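Local coordinates for protein small COPII coat GTPase SAR1 (Encephalitozoon cuniculi, PDB 6VS4) that is a small COPII coat GTPase of the ADP-ribosylation factor family, a P-loop G protein modelled with guanosine-5'-diphosphate and magnesium, at residues 42-47 / 109-114; 140-145 / 187-192. All coordinates share one frame; numbering follows the deposited sequence.

Interaction 1: 42-47 / 109-114; sequences ILFLGI and GIVFIV
Phe-44 and Val-111 lie side by side on one face of the sheet and point the same way. CB of Val-111 sits 3.7 Å from CD2 of Phe-44, obliquely to the ring. Val-111 (chi1 179°) sets its CG2 beside the backbone N, and this methyl lies 3.9 Å from CG2 of Ile-42. On the other face, CD1 of Leu-45 crosses to CG2 of Ile-110 at 3.7 Å. The whole contact is buried; the contrast is between this close side-chain packing and a water-bridged end. Four backbone hydrogen bonds join the strands, among them Leu-43 O with Val-111 N at 2.7 Å and Leu-45 N with Val-111 O at 2.7 Å. The two parallel strands are central in the sheet of a P-loop G domain, and strand 40-47 runs into what is probably the Walker A loop. The packing loosens there. Gly-46 has no side chain, and its CA lies over one face of the Phe-112 ring, toward the rim, 4.2 Å from CE2. Its backbone angles suit glycine. The last direct bond is Ile-113 N to Leu-45 O. Past it, one water accepts from Ile-47 N at 3.0 Å and donates to Ile-113 O at 2.8 Å. Ile-47 itself touches guanosine-5'-diphosphate.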
loop_
_atom_site.group_PDB
_atom_site.type_symbol
_atom_site.label_atom_id
_atom_site.label_comp_id
_atom_site.label_asym_id
_atom_site.label_seq_id
_atom_site.Cartn_x
_atom_site.Cartn_y
_atom_site.Cartn_z
ATOM N N ILE A 42 23.104 25.282 8.679
ATOM C CA ILE A 42 23.577 24.749 7.410
ATOM C C ILE A 42 23.272 25.766 6.316
ATOM O O ILE A 42 22.127 26.212 6.170
ATOM C CB ILE A 42 22.929 23.391 7.101
ATOM C CG1 ILE A 42 23.107 22.431 8.281
ATOM C CG2 ILE A 42 23.520 22.804 5.835
ATOM C CD1 ILE A 42 24.543 22.118 8.627
ATOM N N LEU A 43 24.291 26.128 5.543
ATOM C CA LEU A 43 24.146 27.077 4.445
ATOM C C LEU A 43 24.004 26.312 3.134
ATOM O O LEU A 43 24.865 25.497 2.788
ATOM C CB LEU A 43 25.345 28.022 4.382
ATOM C CG LEU A 43 25.227 29.370 5.095
ATOM C CD1 LEU A 43 24.954 29.189 6.577
ATOM C CD2 LEU A 43 26.495 30.189 4.882
ATOM N N PHE A 44 22.919 26.574 2.408
ATOM C CA PHE A 44 22.688 25.982 1.096
ATOM C C PHE A 44 23.031 27.041 0.054
ATOM O O PHE A 44 22.354 28.070 -0.043
ATOM C CB PHE A 44 21.244 25.502 0.961
ATOM C CG PHE A 44 20.895 24.369 1.880
ATOM C CD1 PHE A 44 20.652 24.599 3.227
ATOM C CD2 PHE A 44 20.808 23.076 1.401
ATOM C CE1 PHE A 44 20.334 23.556 4.078
ATOM C CE2 PHE A 44 20.488 22.031 2.245
ATOM C CZ PHE A 44 20.248 22.271 3.588
ATOM N N LEU A 45 24.084 26.791 -0.723
ATOM C CA LEU A 45 24.710 27.824 -1.527
ATOM C C LEU A 45 24.864 27.348 -2.967
ATOM O O LEU A 45 24.848 26.150 -3.258
ATOM C CB LEU A 45 26.074 28.206 -0.932
ATOM C CG LEU A 45 26.080 28.651 0.543
ATOM C CD1 LEU A 45 27.502 28.770 1.080
ATOM C CD2 LEU A 45 25.332 29.954 0.753
ATOM N N GLY A 46 25.039 28.312 -3.864
ATOM C CA GLY A 46 25.100 28.038 -5.287
ATOM C C GLY A 46 24.488 29.170 -6.081
ATOM O O GLY A 46 23.797 30.016 -5.511
ATOM N N ILE A 47 24.724 29.216 -7.393
ATOM C CA ILE A 47 24.084 30.247 -8.200
ATOM C C ILE A 47 22.622 29.857 -8.380
ATOM O O ILE A 47 22.233 28.722 -8.081
ATOM C CB ILE A 47 24.806 30.456 -9.550
ATOM C CG1 ILE A 47 24.577 29.265 -10.479
ATOM C CG2 ILE A 47 26.296 30.732 -9.338
ATOM C CD1 ILE A 47 25.309 29.357 -11.782
ATOM N N GLY A 109 27.983 24.034 8.618
ATOM C CA GLY A 109 28.232 23.241 7.430
ATOM C C GLY A 109 27.635 23.910 6.218
ATOM O O GLY A 109 26.750 24.763 6.325
ATOM N N ILE A 110 28.129 23.508 5.055
ATOM C CA ILE A 110 27.715 24.094 3.791
ATOM C C ILE A 110 27.284 22.987 2.841
ATOM O O ILE A 110 27.947 21.949 2.735
ATOM C CB ILE A 110 28.842 24.952 3.177
ATOM C CG1 ILE A 110 29.041 26.211 4.024
ATOM C CG2 ILE A 110 28.530 25.291 1.724
ATOM C CD1 ILE A 110 30.354 26.896 3.818
ATOM N N VAL A 111 26.159 23.207 2.171
ATOM C CA VAL A 111 25.730 22.401 1.039
ATOM C C VAL A 111 25.824 23.289 -0.197
ATOM O O VAL A 111 25.059 24.248 -0.349
ATOM C CB VAL A 111 24.314 21.850 1.247
ATOM C CG1 VAL A 111 23.865 21.024 0.058
ATOM C CG2 VAL A 111 24.281 21.022 2.505
ATOM N N PHE A 112 26.776 22.984 -1.072
ATOM C CA PHE A 112 26.998 23.741 -2.293
ATOM C C PHE A 112 26.471 22.930 -3.472
ATOM O O PHE A 112 26.891 21.785 -3.675
ATOM C CB PHE A 112 28.481 24.063 -2.477
ATOM C CG PHE A 112 28.749 25.061 -3.566
ATOM C CD1 PHE A 112 28.897 24.652 -4.881
ATOM C CD2 PHE A 112 28.851 26.411 -3.279
ATOM C CE1 PHE A 112 29.146 25.578 -5.892
ATOM C CE2 PHE A 112 29.097 27.342 -4.285
ATOM C CZ PHE A 112 29.245 26.923 -5.590
ATOM N N ILE A 113 25.552 23.519 -4.237
ATOM C CA ILE A 113 24.827 22.820 -5.294
ATOM C C ILE A 113 25.209 23.398 -6.650
ATOM O O ILE A 113 25.213 24.623 -6.831
ATOM C CB ILE A 113 23.311 22.907 -5.069
ATOM C CG1 ILE A 113 22.967 22.374 -3.674
ATOM C CG2 ILE A 113 22.583 22.116 -6.128
ATOM C CD1 ILE A 113 21.475 22.289 -3.386
ATOM N N VAL A 114 25.496 22.517 -7.612
ATOM C CA VAL A 114 25.877 22.900 -8.967
ATOM C C VAL A 114 24.938 22.229 -9.963
ATOM O O VAL A 114 24.656 21.031 -9.854
ATOM C CB VAL A 114 27.341 22.516 -9.273
ATOM C CG1 VAL A 114 27.705 22.845 -10.732
ATOM C CG2 VAL A 114 28.289 23.196 -8.310
HETATM O O HOH W 1 25.919 26.716 -8.537
#

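Interaction 2: 140-145 / 187-192; sequences PVVVLM and KIFYVT. With GDP (guanosine-5'-diphosphate), chain D.
Met-145 fits between Ile-188 and Tyr-190 on one face of the sheet. Its CG stands beside the backbone N (chi1 -63°) and presses on CG2 of Ile-188 at 3.6 Å. The bend at chi2 (-74°) turns SD back from strand 187-190, toward the side of strand 109-115, where Val-114 touches Met-145. CB of Met-145 lies 3.6 Å from CD1 of Tyr-190, oblique to the ring, and the two side chains point the same way. Leu-168 of helix 162-172 also touches Met-145.

The opposite face has a different shape. Phe-189 is the large bump. Methyl CG2 of Val-142 meets CD1 of the Phe-189 ring at 3.5 Å, oblique to the ring plane, and the two side chains cross at about a right angle. CD2 of Leu-144 reaches CB of Phe-189 at 4.0 Å. CB of Leu-144 meets CG2 of Val-191 at 4.1 Å. Leu-144 fills the step between Phe-189 and Val-191. Ala-208 of helix 204-223 covers both Val-142 and Phe-189.

Five backbone hydrogen bonds run between these parallel strands. The first, from Lys-187 N to Val-141 O, is the longest at 3.2 Å. The middle ones are shorter, as in Phe-189 N to Val-143 O at 2.7 Å. Strand 186-190 is the last on its side of the G-domain sheet within this chain.

Past the strand, Thr-192 enters the nucleotide pocket. Its methyl CG2 lies 3.2 Å from O6 of guanosine-5'-diphosphate, while its OG1 is hydrogen-bonded to OD1 of Asp-149, itself hydrogen-bonded to the nucleotide. The chemistry implies a division of labour: backbone bonds and apolar packing join the strands, and polar contacts to the nucleotide lie in the loops that follow. There Asp-149, held by Thr-192, probably reads the base, as in the NKxD motif of G proteins.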
loop_
_atom_site.group_PDB
_atom_site.type_symbol
_atom_site.label_atom_id
_atom_site.label_comp_id
_atom_site.label_asym_id
_atom_site.label_seq_id
_atom_site.Cartn_x
_atom_site.Cartn_y
_atom_site.Cartn_z
ATOM N N PRO A 140 32.866 22.038 7.130
ATOM C CA PRO A 140 32.832 21.067 6.031
ATOM C C PRO A 140 31.924 21.530 4.896
ATOM O O PRO A 140 30.899 22.181 5.106
ATOM C CB PRO A 140 32.286 19.800 6.697
ATOM C CG PRO A 140 31.541 20.295 7.908
ATOM C CD PRO A 140 32.309 21.491 8.379
ATOM N N VAL A 141 32.319 21.189 3.676
ATOM C CA VAL A 141 31.578 21.555 2.476
ATOM C C VAL A 141 31.224 20.273 1.739
ATOM O O VAL A 141 32.115 19.524 1.321
ATOM C CB VAL A 141 32.382 22.496 1.558
ATOM C CG1 VAL A 141 31.587 22.802 0.293
ATOM C CG2 VAL A 141 32.761 23.782 2.281
ATOM N N VAL A 142 29.935 20.020 1.578
ATOM C CA VAL A 142 29.465 18.940 0.724
ATOM C C VAL A 142 28.966 19.557 -0.576
ATOM O O VAL A 142 28.242 20.562 -0.563
ATOM C CB VAL A 142 28.389 18.083 1.425
ATOM C CG1 VAL A 142 27.110 18.855 1.671
ATOM C CG2 VAL A 142 28.108 16.847 0.609
ATOM N N VAL A 143 29.413 19.003 -1.699
ATOM C CA VAL A 143 29.073 19.512 -3.021
ATOM C C VAL A 143 28.116 18.536 -3.693
ATOM O O VAL A 143 28.413 17.341 -3.820
ATOM C CB VAL A 143 30.325 19.735 -3.881
ATOM C CG1 VAL A 143 29.923 20.159 -5.278
ATOM C CG2 VAL A 143 31.192 20.790 -3.246
ATOM N N LEU A 144 26.966 19.047 -4.117
ATOM C CA LEU A 144 25.990 18.270 -4.865
ATOM C C LEU A 144 26.085 18.665 -6.330
ATOM O O LEU A 144 25.708 19.776 -6.708
ATOM C CB LEU A 144 24.581 18.492 -4.318
ATOM C CG LEU A 144 24.383 18.146 -2.830
ATOM C CD1 LEU A 144 22.932 18.340 -2.384
ATOM C CD2 LEU A 144 24.850 16.742 -2.557
ATOM N N MET A 145 26.628 17.776 -7.149
ATOM C CA MET A 145 26.526 17.936 -8.596
ATOM C C MET A 145 25.128 17.464 -8.980
ATOM O O MET A 145 24.841 16.264 -8.992
ATOM C CB MET A 145 27.626 17.157 -9.310
ATOM C CG MET A 145 29.042 17.643 -8.994
ATOM S SD MET A 145 29.483 19.210 -9.781
ATOM C CE MET A 145 31.172 19.427 -9.229
ATOM N N LYS A 187 33.598 17.145 -0.124
ATOM C CA LYS A 187 33.259 15.888 -0.782
ATOM C C LYS A 187 32.145 16.109 -1.795
ATOM O O LYS A 187 31.130 16.741 -1.486
ATOM C CB LYS A 187 32.850 14.808 0.227
ATOM C CG LYS A 187 32.816 13.420 -0.406
ATOM C CD LYS A 187 32.711 12.304 0.610
ATOM C CE LYS A 187 32.615 10.959 -0.103
ATOM N NZ LYS A 187 32.846 9.812 0.816
ATOM N N ILE A 188 32.329 15.549 -2.991
ATOM C CA ILE A 188 31.436 15.763 -4.126
ATOM C C ILE A 188 30.490 14.579 -4.254
ATOM O O ILE A 188 30.919 13.420 -4.221
ATOM C CB ILE A 188 32.241 15.968 -5.422
ATOM C CG1 ILE A 188 33.156 17.186 -5.292
ATOM C CG2 ILE A 188 31.324 16.145 -6.620
ATOM C CD1 ILE A 188 34.166 17.292 -6.421
ATOM N N PHE A 189 29.202 14.865 -4.411
ATOM C CA PHE A 189 28.203 13.835 -4.651
ATOM C C PHE A 189 27.434 14.160 -5.925
ATOM O O PHE A 189 27.233 15.329 -6.264
ATOM C CB PHE A 189 27.229 13.705 -3.469
ATOM C CG PHE A 189 27.862 13.186 -2.201
ATOM C CD1 PHE A 189 28.604 14.025 -1.385
ATOM C CD2 PHE A 189 27.691 11.860 -1.815
ATOM C CE1 PHE A 189 29.174 13.551 -0.218
ATOM C CE2 PHE A 189 28.262 11.377 -0.648
ATOM C CZ PHE A 189 29.001 12.225 0.155
ATOM N N TYR A 190 27.011 13.115 -6.628
ATOM C CA TYR A 190 26.306 13.242 -7.899
ATOM C C TYR A 190 24.871 12.770 -7.703
ATOM O O TYR A 190 24.638 11.614 -7.329
ATOM C CB TYR A 190 27.020 12.454 -9.002
ATOM C CG TYR A 190 28.473 12.852 -9.114
ATOM C CD1 TYR A 190 28.871 13.849 -9.990
ATOM C CD2 TYR A 190 29.438 12.262 -8.308
ATOM C CE1 TYR A 190 30.193 14.237 -10.081
ATOM C CE2 TYR A 190 30.750 12.640 -8.383
ATOM C CZ TYR A 190 31.130 13.629 -9.274
ATOM O OH TYR A 190 32.448 14.004 -9.351
ATOM N N VAL A 191 23.917 13.677 -7.918
ATOM C CA VAL A 191 22.530 13.463 -7.529
ATOM C C VAL A 191 21.594 14.026 -8.592
ATOM O O VAL A 191 21.979 14.845 -9.429
ATOM C CB VAL A 191 22.215 14.114 -6.159
ATOM C CG1 VAL A 191 23.051 13.491 -5.041
ATOM C CG2 VAL A 191 22.452 15.612 -6.222
ATOM N N THR A 192 20.347 13.562 -8.545
ATOM C CA THR A 192 19.202 14.195 -9.206
ATOM C C THR A 192 18.202 14.467 -8.090
ATOM O O THR A 192 17.519 13.552 -7.619
ATOM C CB THR A 192 18.578 13.330 -10.300
ATOM O OG1 THR A 192 19.462 13.239 -11.420
ATOM C CG2 THR A 192 17.266 13.936 -10.766
HETATM P PB GDP D . 17.341 27.756 -6.912
HETATM O O1B GDP D . 17.469 29.088 -7.674
HETATM O O2B GDP D . 16.539 27.893 -5.651
HETATM O O3B GDP D . 18.748 27.192 -6.702
HETATM O O3A GDP D . 16.631 26.726 -7.891
HETATM P PA GDP D . 15.320 25.837 -7.795
HETATM O O1A GDP D . 14.137 26.779 -7.948
HETATM O O2A GDP D . 15.330 24.983 -6.590
HETATM O "O5'" GDP D . 15.353 24.948 -9.121
HETATM C "C5'" GDP D . 15.268 25.484 -10.458
HETATM C "C4'" GDP D . 14.678 24.443 -11.376
HETATM O "O4'" GDP D . 15.562 23.300 -11.441
HETATM C "C3'" GDP D . 13.298 23.912 -10.971
HETATM O "O3'" GDP D . 12.396 23.905 -12.072
HETATM C "C2'" GDP D . 13.596 22.493 -10.477
HETATM O "O2'" GDP D . 12.500 21.622 -10.725
HETATM C "C1'" GDP D . 14.781 22.126 -11.362
HETATM N N9 GDP D . 15.620 21.039 -10.834
HETATM C C8 GDP D . 16.181 20.932 -9.587
HETATM N N7 GDP D . 16.867 19.824 -9.424
HETATM C C5 GDP D . 16.742 19.160 -10.634
HETATM C C6 GDP D . 17.227 17.879 -11.070
HETATM O O6 GDP D . 17.934 17.097 -10.441
HETATM N N1 GDP D . 16.834 17.584 -12.359
HETATM C C2 GDP D . 16.091 18.407 -13.164
HETATM N N2 GDP D . 15.814 17.962 -14.391
HETATM N N3 GDP D . 15.642 19.598 -12.780
HETATM C C4 GDP D . 15.986 19.902 -11.513
#

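Interactions 1 and 2 are neighbouring parts of one sheet, with centres 9 Å apart. Strands 109-115 and 141-146 join them side by side. Phe-112 uses both backbone polar atoms there: its N probably bonds Val-142 O, and its O probably bonds Leu-144 N. Val-111 also packs on Val-142 and Leu-144. Both contacts are buried and largely apolar, but their places differ. Interaction 1 is central, with strand 83-90 continuing the sheet beyond 42-47. Interaction 2 includes the outermost strand of the sheet within this chain, where Lys-187 is partly exposed. Both lead toward guanosine-5'-diphosphate: interaction 1 through the probable P-loop, interaction 2 through Thr-192 near the base.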